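Local atomic coordinates of elastinolytic metalloprotease (Pseudoalteromonas sp. CF6-2, PDB entry 6IK4), a protein that probably acts as a zinc-dependent M23 metalloendopeptidase that cleaves elastin and the peptidoglycan of Gram-positive bacteria. Residues 13-18 and 98-103; 35-40 and 45-50; 154-159 and 165-170. All blocks are in the same frame, centred on the assembly; numbering follows the deposited sequence.

Interaction 1. Residues 13-18 and 98-103; sequences YYWYSG and GRYANS
W15 and Y100 sit on strands 14-17 and 96-100, which do not pair here: the nearest CA atoms, those of W15 and Y100, are 12.9 Å apart, and no hydrogen bond crosses. Two large rings bridge the gap. They form an offset edge-to-face (T-shaped) pair, with the edge of Y100 turned to the face of the six-membered ring of W15. The centroids of these rings are 5.7 Å apart and their planes meet at 86°. The touch is made by one corner of the tyrosine. Y100 CE2 lies 3.7 Å from W15 CZ3 and 3.9 Å from W15 CH2. Y100 CD2 follows at 4.1 Å from W15 CZ3. The two side chains run past one another, and about 73 Å² is buried between the segments. The first torsion of Y100 (chi1 61°) places CG between its backbone N and carbonyl carbon. This puts the CE2 edge of the ring against the tryptophan.

The polar end of Y100 is also fixed. Its OH accepts the backbone N-H of N37. P47 touches both rings, and W9 stacks on W15, so the aromatic pair is buried within a larger apolar cluster. The Y100 side chain is about 5 Å from those of H79 and H118, the predicted proton donor/acceptor residues, and about 11 Å from the zinc ion. The arrangement is core packing between two distant strands of the antiparallel M23 peptidase sheet, close to the predicted catalytic histidines.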
loop_
_atom_site.group_PDB
_atom_site.type_symbol
_atom_site.label_atom_id
_atom_site.label_comp_id
_atom_site.label_asym_id
_atom_site.label_seq_id
_atom_site.Cartn_x
_atom_site.Cartn_y
_atom_site.Cartn_z
ATOM N N TYR A 13 12.339 10.317 -0.006
ATOM C CA TYR A 13 11.434 10.595 -1.112
ATOM C C TYR A 13 9.997 10.680 -0.606
ATOM O O TYR A 13 9.680 10.207 0.483
ATOM C CB TYR A 13 11.554 9.519 -2.195
ATOM C CG TYR A 13 12.876 9.574 -2.924
ATOM C CD1 TYR A 13 14.059 9.188 -2.301
ATOM C CD2 TYR A 13 12.941 10.031 -4.234
ATOM C CE1 TYR A 13 15.266 9.251 -2.964
ATOM C CE2 TYR A 13 14.139 10.101 -4.907
ATOM C CZ TYR A 13 15.298 9.709 -4.268
ATOM O OH TYR A 13 16.501 9.779 -4.942
ATOM N N TYR A 14 9.123 11.308 -1.403
ATOM C CA TYR A 14 7.706 11.361 -1.049
ATOM C C TYR A 14 6.852 10.805 -2.180
ATOM O O TYR A 14 7.170 10.988 -3.360
ATOM C CB TYR A 14 7.250 12.780 -0.719
ATOM C CG TYR A 14 7.211 13.706 -1.921
ATOM C CD1 TYR A 14 6.080 13.784 -2.737
ATOM C CD2 TYR A 14 8.307 14.502 -2.245
ATOM C CE1 TYR A 14 6.044 14.630 -3.845
ATOM C CE2 TYR A 14 8.277 15.351 -3.347
ATOM C CZ TYR A 14 7.140 15.411 -4.134
ATOM O OH TYR A 14 7.105 16.242 -5.229
ATOM N N TRP A 15 5.802 10.078 -1.805
ATOM C CA TRP A 15 4.664 9.771 -2.656
ATOM C C TRP A 15 3.437 10.416 -2.017
ATOM O O TRP A 15 3.552 11.185 -1.051
ATOM C CB TRP A 15 4.463 8.263 -2.815
ATOM C CG TRP A 15 5.483 7.507 -3.628
ATOM C CD1 TRP A 15 6.742 7.908 -3.980
ATOM C CD2 TRP A 15 5.311 6.192 -4.171
ATOM N NE1 TRP A 15 7.370 6.909 -4.712
ATOM C CE2 TRP A 15 6.506 5.851 -4.843
ATOM C CE3 TRP A 15 4.258 5.272 -4.151
ATOM C CZ2 TRP A 15 6.673 4.630 -5.491
ATOM C CZ3 TRP A 15 4.424 4.055 -4.788
ATOM C CH2 TRP A 15 5.625 3.747 -5.457
ATOM N N TYR A 16 2.259 10.091 -2.555
ATOM C CA TYR A 16 0.983 10.583 -2.050
ATOM C C TYR A 16 0.109 9.414 -1.629
ATOM O O TYR A 16 0.131 8.353 -2.256
ATOM C CB TYR A 16 0.216 11.382 -3.100
ATOM C CG TYR A 16 0.982 12.539 -3.679
ATOM C CD1 TYR A 16 0.969 13.786 -3.057
ATOM C CD2 TYR A 16 1.690 12.401 -4.863
ATOM C CE1 TYR A 16 1.667 14.864 -3.600
ATOM C CE2 TYR A 16 2.382 13.476 -5.417
ATOM C CZ TYR A 16 2.368 14.693 -4.780
ATOM O OH TYR A 16 3.054 15.755 -5.330
ATOM N N SER A 17 -0.696 9.632 -0.590
ATOM C CA SER A 17 -1.661 8.645 -0.139
ATOM C C SER A 17 -3.056 9.247 -0.123
ATOM O O SER A 17 -3.233 10.424 0.207
ATOM C CB SER A 17 -1.330 8.122 1.270
ATOM O OG SER A 17 -2.292 7.148 1.681
ATOM N N GLY A 18 -4.046 8.418 -0.454
ATOM C CA GLY A 18 -5.433 8.728 -0.182
ATOM C C GLY A 18 -5.826 8.278 1.209
ATOM O O GLY A 18 -4.996 7.851 2.015
ATOM N N GLY A 98 7.766 -5.086 -8.133
ATOM C CA GLY A 98 7.067 -4.874 -9.382
ATOM C C GLY A 98 6.774 -3.392 -9.502
ATOM O O GLY A 98 7.174 -2.590 -8.660
ATOM N N ARG A 99 6.085 -3.038 -10.577
ATOM C CA ARG A 99 5.576 -1.677 -10.738
ATOM C C ARG A 99 4.085 -1.671 -10.440
ATOM O O ARG A 99 3.422 -2.702 -10.544
ATOM C CB ARG A 99 5.816 -1.152 -12.163
ATOM C CG ARG A 99 7.273 -0.975 -12.529
ATOM C CD ARG A 99 7.463 -0.682 -14.023
ATOM N NE ARG A 99 6.727 0.498 -14.474
ATOM C CZ ARG A 99 6.660 0.898 -15.747
ATOM N NH1 ARG A 99 7.290 0.217 -16.702
ATOM N NH2 ARG A 99 5.971 1.986 -16.070
ATOM N N TYR A 100 3.538 -0.510 -10.071
ATOM C CA TYR A 100 2.089 -0.438 -10.168
ATOM C C TYR A 100 1.756 -0.117 -11.613
ATOM O O TYR A 100 2.520 0.561 -12.302
ATOM C CB TYR A 100 1.432 0.535 -9.174
ATOM C CG TYR A 100 1.742 2.021 -9.168
ATOM C CD1 TYR A 100 1.239 2.881 -10.146
ATOM C CD2 TYR A 100 2.432 2.582 -8.097
ATOM C CE1 TYR A 100 1.493 4.254 -10.093
ATOM C CE2 TYR A 100 2.678 3.940 -8.030
ATOM C CZ TYR A 100 2.203 4.770 -9.023
ATOM O OH TYR A 100 2.463 6.120 -8.942
ATOM N N ALA A 101 0.657 -0.696 -12.085
ATOM C CA ALA A 101 0.399 -0.799 -13.513
ATOM C C ALA A 101 0.131 0.566 -14.128
ATOM O O ALA A 101 -0.599 1.383 -13.566
ATOM C CB ALA A 101 -0.794 -1.716 -13.759
ATOM N N ASN A 102 0.729 0.807 -15.293
ATOM C CA ASN A 102 0.445 2.005 -16.072
ATOM C C ASN A 102 -0.592 1.751 -17.162
ATOM O O ASN A 102 -0.852 2.642 -17.978
ATOM C CB ASN A 102 1.744 2.571 -16.663
ATOM C CG ASN A 102 2.177 1.872 -17.958
ATOM O OD1 ASN A 102 1.759 0.754 -18.260
ATOM N ND2 ASN A 102 3.027 2.542 -18.720
ATOM N N SER A 103 -1.204 0.568 -17.190
ATOM C CA SER A 103 -2.283 0.292 -18.126
ATOM C C SER A 103 -3.518 -0.172 -17.366
ATOM O O SER A 103 -3.423 -0.906 -16.377
ATOM C CB SER A 103 -1.861 -0.738 -19.188
ATOM O OG SER A 103 -1.960 -2.058 -18.702
#

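Interaction 2. Residues 35-40 and 45-50; sequences FNNGSG and NTPWVQ
A surface loop leaving strand 32-36 brings N37 and S39 against N45, T46 and P47, beside strand 48-50. An Asx turn at N36 starts this loop: N36 OD1 accepts G38 N at 2.8 Å, with the donor tilted 33° from the carbonyl plane. The main contact is N37 on P47. The N37 amide turns its flat face to the CB-CG-CD side of P47: N37 CG is 3.5 Å from P47 CG, N37 OD1 is 3.4 Å from P47 CD, and N37 ND2 is 3.6 Å from P47 CB. The first torsion of N37 (chi1 77°) sets the amide there. S39 approaches the backbone, with its CB 3.5 Å from N45 O. S39 OG is hydrogen-bonded to S44 OG, and T46 OG1 is hydrogen-bonded to Y100 O and R99 NH2.

One water accepts from N37 ND2 and donates to N45 O at 2.7 Å. Another accepts from N45 N at 2.8 Å and reaches S39 O by a weak bond. The segments are thus joined by van der Waals packing and water bridges, with no direct hydrogen bond. Their polar links depend on ordered solvent, and one of them passes through a weak bond.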
loop_
_atom_site.group_PDB
_atom_site.type_symbol
_atom_site.label_atom_id
_atom_site.label_comp_id
_atom_site.label_asym_id
_atom_site.label_seq_id
_atom_site.Cartn_x
_atom_site.Cartn_y
_atom_site.Cartn_z
ATOM N N PHE A 35 -1.533 4.434 -2.868
ATOM C CA PHE A 35 -0.314 5.233 -2.987
ATOM C C PHE A 35 0.010 5.501 -4.452
ATOM O O PHE A 35 -0.102 4.599 -5.288
ATOM C CB PHE A 35 0.904 4.516 -2.393
ATOM C CG PHE A 35 0.848 4.284 -0.912
ATOM C CD1 PHE A 35 0.466 5.289 -0.039
ATOM C CD2 PHE A 35 1.203 3.053 -0.396
ATOM C CE1 PHE A 35 0.448 5.076 1.321
ATOM C CE2 PHE A 35 1.175 2.817 0.964
ATOM C CZ PHE A 35 0.804 3.827 1.830
ATOM N N ASN A 36 0.477 6.715 -4.757
ATOM C CA ASN A 36 1.022 6.970 -6.090
ATOM C C ASN A 36 2.059 8.083 -5.998
ATOM O O ASN A 36 2.009 8.915 -5.090
ATOM C CB ASN A 36 -0.086 7.317 -7.094
ATOM C CG ASN A 36 -0.515 8.785 -7.029
ATOM O OD1 ASN A 36 0.016 9.630 -7.750
ATOM N ND2 ASN A 36 -1.489 9.090 -6.172
ATOM N N ASN A 37 3.012 8.094 -6.933
ATOM C CA ASN A 37 4.079 9.087 -6.869
ATOM C C ASN A 37 3.836 10.280 -7.782
ATOM O O ASN A 37 4.758 11.070 -7.999
ATOM C CB ASN A 37 5.437 8.450 -7.193
ATOM C CG ASN A 37 5.647 8.215 -8.681
ATOM O OD1 ASN A 37 4.696 8.139 -9.466
ATOM N ND2 ASN A 37 6.918 8.074 -9.077
ATOM N N GLY A 38 2.634 10.421 -8.336
ATOM C CA GLY A 38 2.356 11.570 -9.178
ATOM C C GLY A 38 2.930 11.501 -10.577
ATOM O O GLY A 38 3.122 12.547 -11.211
ATOM N N SER A 39 3.193 10.299 -11.095
ATOM C CA SER A 39 3.821 10.178 -12.406
ATOM C C SER A 39 2.872 10.518 -13.549
ATOM O O SER A 39 3.340 10.737 -14.671
ATOM C CB SER A 39 4.368 8.762 -12.608
ATOM O OG SER A 39 3.320 7.855 -12.921
ATOM N N GLY A 40 1.559 10.542 -13.311
ATOM C CA GLY A 40 0.609 10.888 -14.349
ATOM C C GLY A 40 -0.470 9.830 -14.486
ATOM O O GLY A 40 -0.693 9.019 -13.581
ATOM N N ASN A 45 5.039 6.840 -16.796
ATOM C CA ASN A 45 6.189 6.070 -16.328
ATOM C C ASN A 45 5.996 5.770 -14.839
ATOM O O ASN A 45 6.548 6.434 -13.957
ATOM C CB ASN A 45 7.467 6.851 -16.613
ATOM C CG ASN A 45 8.700 6.193 -16.051
ATOM O OD1 ASN A 45 8.876 4.974 -16.148
ATOM N ND2 ASN A 45 9.577 7.002 -15.459
ATOM N N THR A 46 5.187 4.745 -14.559
ATOM C CA THR A 46 4.850 4.420 -13.171
ATOM C C THR A 46 6.041 3.794 -12.441
ATOM O O THR A 46 6.858 3.097 -13.049
ATOM C CB THR A 46 3.653 3.477 -13.118
ATOM O OG1 THR A 46 3.876 2.353 -13.982
ATOM C CG2 THR A 46 2.377 4.203 -13.527
ATOM N N PRO A 47 6.161 4.025 -11.130
ATOM C CA PRO A 47 7.364 3.610 -10.403
ATOM C C PRO A 47 7.308 2.154 -9.963
ATOM O O PRO A 47 6.268 1.496 -10.001
ATOM C CB PRO A 47 7.365 4.532 -9.180
ATOM C CG PRO A 47 5.893 4.726 -8.909
ATOM C CD PRO A 47 5.281 4.859 -10.289
ATOM N N TRP A 48 8.466 1.671 -9.512
ATOM C CA TRP A 48 8.545 0.389 -8.832
ATOM C C TRP A 48 8.137 0.555 -7.373
ATOM O O TRP A 48 8.344 1.616 -6.765
ATOM C CB TRP A 48 9.961 -0.191 -8.932
ATOM C CG TRP A 48 10.347 -0.501 -10.359
ATOM C CD1 TRP A 48 10.827 0.380 -11.284
ATOM C CD2 TRP A 48 10.243 -1.766 -11.026
ATOM N NE1 TRP A 48 11.034 -0.259 -12.487
ATOM C CE2 TRP A 48 10.686 -1.578 -12.355
ATOM C CE3 TRP A 48 9.818 -3.039 -10.630
ATOM C CZ2 TRP A 48 10.722 -2.620 -13.288
ATOM C CZ3 TRP A 48 9.847 -4.078 -11.566
ATOM C CH2 TRP A 48 10.302 -3.858 -12.876
ATOM N N VAL A 49 7.546 -0.507 -6.822
ATOM C CA VAL A 49 7.015 -0.532 -5.459
ATOM C C VAL A 49 7.925 -1.422 -4.622
ATOM O O VAL A 49 8.236 -2.548 -5.032
ATOM C CB VAL A 49 5.565 -1.053 -5.439
ATOM C CG1 VAL A 49 4.998 -1.054 -4.021
ATOM C CG2 VAL A 49 4.666 -0.212 -6.353
ATOM N N GLN A 50 8.354 -0.928 -3.459
ATOM C CA GLN A 50 9.252 -1.667 -2.576
ATOM C C GLN A 50 8.459 -2.430 -1.518
ATOM O O GLN A 50 7.434 -1.952 -1.029
ATOM C CB GLN A 50 10.235 -0.724 -1.870
ATOM C CG GLN A 50 11.163 0.030 -2.819
ATOM C CD GLN A 50 11.967 1.102 -2.118
ATOM O OE1 GLN A 50 12.101 1.099 -0.889
ATOM N NE2 GLN A 50 12.509 2.032 -2.898
HETATM O O HOH W 1 7.891 7.434 -11.802
HETATM O O HOH W 2 5.615 9.548 -16.847
#

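Interaction 3. Residues 154-159 and 165-170; sequences NNFYFE and TCAWRP
F158 and T165 face each other as an antiparallel hydrogen-bonded pair, and their side chains leave the sheet on the same face. F158 N gives a nearly straight bond to T165 O (2.9 Å, 176°), and T165 N returns one to F158 O at 2.7 Å. The F158 ring turns its edge to the same carbonyl: F158 CD1 lies 3.6 Å from T165 O, with the oxygen in the ring plane. Y157 CB comes within 3.6 Å of T165 O as well, while the Y157 ring makes a cation-pi contact with R164. T165 O is thus wrapped by one N-H and several carbons.

Farther along, the direct pairing gives way to water. A single water donates to F156 O and accepts from A167 N. Beside it the F156 ring reaches A167, with F156 CE2 3.9 Å from A167 CB in an oblique approach. The CG of F156 lies opposite its backbone N (chi1 171°), which carries the ring toward the alanine. A type II turn then runs from C166 to R169. A disulfide joins C166 to C153, the residue before N154.

Strand 157-160 lies between 140-143 and 163-165, the latter at the edge of this four-stranded sheet. F158 also packs on I142 of strand 140-143, on S17 of strand 14-17 and, together with F156, on L33 of strand 32-36.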
loop_
_atom_site.group_PDB
_atom_site.type_symbol
_atom_site.label_atom_id
_atom_site.label_comp_id
_atom_site.label_asym_id
_atom_site.label_seq_id
_atom_site.Cartn_x
_atom_site.Cartn_y
_atom_site.Cartn_z
ATOM N N ASN A 154 -8.957 16.337 9.542
ATOM C CA ASN A 154 -9.263 16.195 10.959
ATOM C C ASN A 154 -9.580 14.757 11.336
ATOM O O ASN A 154 -9.465 14.401 12.514
ATOM C CB ASN A 154 -10.432 17.103 11.347
ATOM C CG ASN A 154 -10.078 18.563 11.243
ATOM O OD1 ASN A 154 -10.718 19.325 10.515
ATOM N ND2 ASN A 154 -9.035 18.964 11.962
ATOM N N ASN A 155 -9.959 13.928 10.362
ATOM C CA ASN A 155 -10.311 12.530 10.588
ATOM C C ASN A 155 -9.221 11.559 10.156
ATOM O O ASN A 155 -8.967 10.566 10.851
ATOM C CB ASN A 155 -11.594 12.171 9.828
ATOM C CG ASN A 155 -12.726 13.142 10.092
ATOM O OD1 ASN A 155 -12.688 13.893 11.056
ATOM N ND2 ASN A 155 -13.736 13.128 9.232
ATOM N N PHE A 156 -8.612 11.787 8.993
ATOM C CA PHE A 156 -7.603 10.886 8.451
ATOM C C PHE A 156 -6.282 11.623 8.329
ATOM O O PHE A 156 -6.237 12.714 7.744
ATOM C CB PHE A 156 -7.990 10.343 7.074
ATOM C CG PHE A 156 -6.865 9.591 6.415
ATOM C CD1 PHE A 156 -6.587 8.279 6.798
ATOM C CD2 PHE A 156 -6.038 10.211 5.484
ATOM C CE1 PHE A 156 -5.523 7.588 6.226
ATOM C CE2 PHE A 156 -4.970 9.524 4.907
ATOM C CZ PHE A 156 -4.713 8.214 5.286
ATOM N N TYR A 157 -5.203 11.008 8.826
ATOM C CA TYR A 157 -3.872 11.583 8.648
ATOM C C TYR A 157 -2.807 10.575 9.064
ATOM O O TYR A 157 -3.095 9.544 9.679
ATOM C CB TYR A 157 -3.706 12.876 9.447
ATOM C CG TYR A 157 -4.064 12.728 10.909
ATOM C CD1 TYR A 157 -3.114 12.337 11.843
ATOM C CD2 TYR A 157 -5.354 12.985 11.353
ATOM C CE1 TYR A 157 -3.436 12.191 13.199
ATOM C CE2 TYR A 157 -5.695 12.848 12.707
ATOM C CZ TYR A 157 -4.729 12.459 13.619
ATOM O OH TYR A 157 -5.061 12.323 14.944
ATOM N N PHE A 158 -1.568 10.890 8.686
ATOM C CA PHE A 158 -0.364 10.248 9.186
ATOM C C PHE A 158 0.309 11.209 10.159
ATOM O O PHE A 158 0.464 12.392 9.848
ATOM C CB PHE A 158 0.601 9.932 8.043
ATOM C CG PHE A 158 0.018 9.081 6.961
ATOM C CD1 PHE A 158 -0.731 9.645 5.937
ATOM C CD2 PHE A 158 0.243 7.708 6.944
ATOM C CE1 PHE A 158 -1.260 8.855 4.924
ATOM C CE2 PHE A 158 -0.287 6.915 5.932
ATOM C CZ PHE A 158 -1.025 7.491 4.914
ATOM N N GLU A 159 0.734 10.713 11.319
ATOM C CA GLU A 159 1.303 11.590 12.341
ATOM C C GLU A 159 2.704 11.117 12.719
ATOM O O GLU A 159 2.894 9.956 13.087
ATOM C CB GLU A 159 0.394 11.631 13.573
ATOM C CG GLU A 159 0.717 12.757 14.527
ATOM C CD GLU A 159 0.163 12.510 15.915
ATOM O OE1 GLU A 159 -1.075 12.430 16.066
ATOM O OE2 GLU A 159 0.971 12.385 16.858
ATOM N N THR A 165 0.496 14.685 8.349
ATOM C CA THR A 165 0.492 14.735 6.895
ATOM C C THR A 165 -0.857 14.225 6.415
ATOM O O THR A 165 -1.279 13.135 6.807
ATOM C CB THR A 165 1.635 13.893 6.316
ATOM O OG1 THR A 165 2.889 14.435 6.750
ATOM C CG2 THR A 165 1.602 13.882 4.787
ATOM N N CYS A 166 -1.549 15.019 5.603
ATOM C CA CYS A 166 -2.882 14.641 5.166
ATOM C C CYS A 166 -2.823 13.819 3.883
ATOM O O CYS A 166 -1.787 13.717 3.214
ATOM C CB CYS A 166 -3.753 15.873 4.933
ATOM S SG CYS A 166 -3.616 17.153 6.191
ATOM N N ALA A 167 -3.972 13.254 3.528
ATOM C CA ALA A 167 -4.111 12.642 2.220
ATOM C C ALA A 167 -3.792 13.659 1.136
ATOM O O ALA A 167 -4.029 14.864 1.287
ATOM C CB ALA A 167 -5.530 12.112 2.020
ATOM N N TRP A 168 -3.238 13.160 0.038
ATOM C CA TRP A 168 -2.965 13.968 -1.148
ATOM C C TRP A 168 -1.967 15.086 -0.867
ATOM O O TRP A 168 -1.977 16.121 -1.537
ATOM C CB TRP A 168 -4.266 14.527 -1.749
ATOM C CG TRP A 168 -5.280 13.451 -1.852
ATOM C CD1 TRP A 168 -6.520 13.418 -1.278
ATOM C CD2 TRP A 168 -5.103 12.192 -2.501
ATOM N NE1 TRP A 168 -7.127 12.217 -1.548
ATOM C CE2 TRP A 168 -6.279 11.450 -2.299
ATOM C CE3 TRP A 168 -4.056 11.621 -3.231
ATOM C CZ2 TRP A 168 -6.452 10.183 -2.828
ATOM C CZ3 TRP A 168 -4.219 10.357 -3.739
ATOM C CH2 TRP A 168 -5.407 9.648 -3.534
ATOM N N ARG A 169 -1.069 14.879 0.077
ATOM C CA ARG A 169 0.040 15.789 0.347
ATOM C C ARG A 169 1.354 14.983 0.382
ATOM O O ARG A 169 1.313 13.854 0.709
ATOM C CB ARG A 169 -0.116 16.526 1.660
ATOM C CG ARG A 169 -1.439 17.202 1.816
ATOM C CD ARG A 169 -1.251 18.539 2.451
ATOM N NE ARG A 169 -1.462 18.524 3.873
ATOM C CZ ARG A 169 -1.732 19.627 4.579
ATOM N NH1 ARG A 169 -1.936 19.573 5.896
ATOM N NH2 ARG A 169 -1.777 20.817 3.990
ATOM N N PRO A 170 2.496 15.586 0.048
ATOM C CA PRO A 170 3.756 14.836 0.045
ATOM C C PRO A 170 3.981 14.105 1.357
ATOM O O PRO A 170 4.058 14.712 2.431
ATOM C CB PRO A 170 4.809 15.927 -0.181
ATOM C CG PRO A 170 4.071 16.994 -0.932
ATOM C CD PRO A 170 2.689 16.991 -0.365
HETATM O O HOH W 3 -6.272 13.761 5.130
#

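Interactions 1 and 2 are nearly one site, with centres about 3 Å apart. Segment 45-50 pairs with 98-103 through V49 N and G98 O (2.8 Å), and 13-18 pairs with 35-40 through Y16 N and N36 O (2.8 Å). Along the chain, interaction 2 is nested inside the loop that interaction 1 closes. Interaction 3 lies later, its centre about 17 Å from that of interaction 1 and 19 Å from that of interaction 2. It still touches the main sheet, where W168 N meets S17 O at 2.7 Å. The zinc ion is bound by H21, D34 and H120. Interaction 1 comes near it through Y100, and interaction 3 through F156, whose side chain is about 11 Å from the metal.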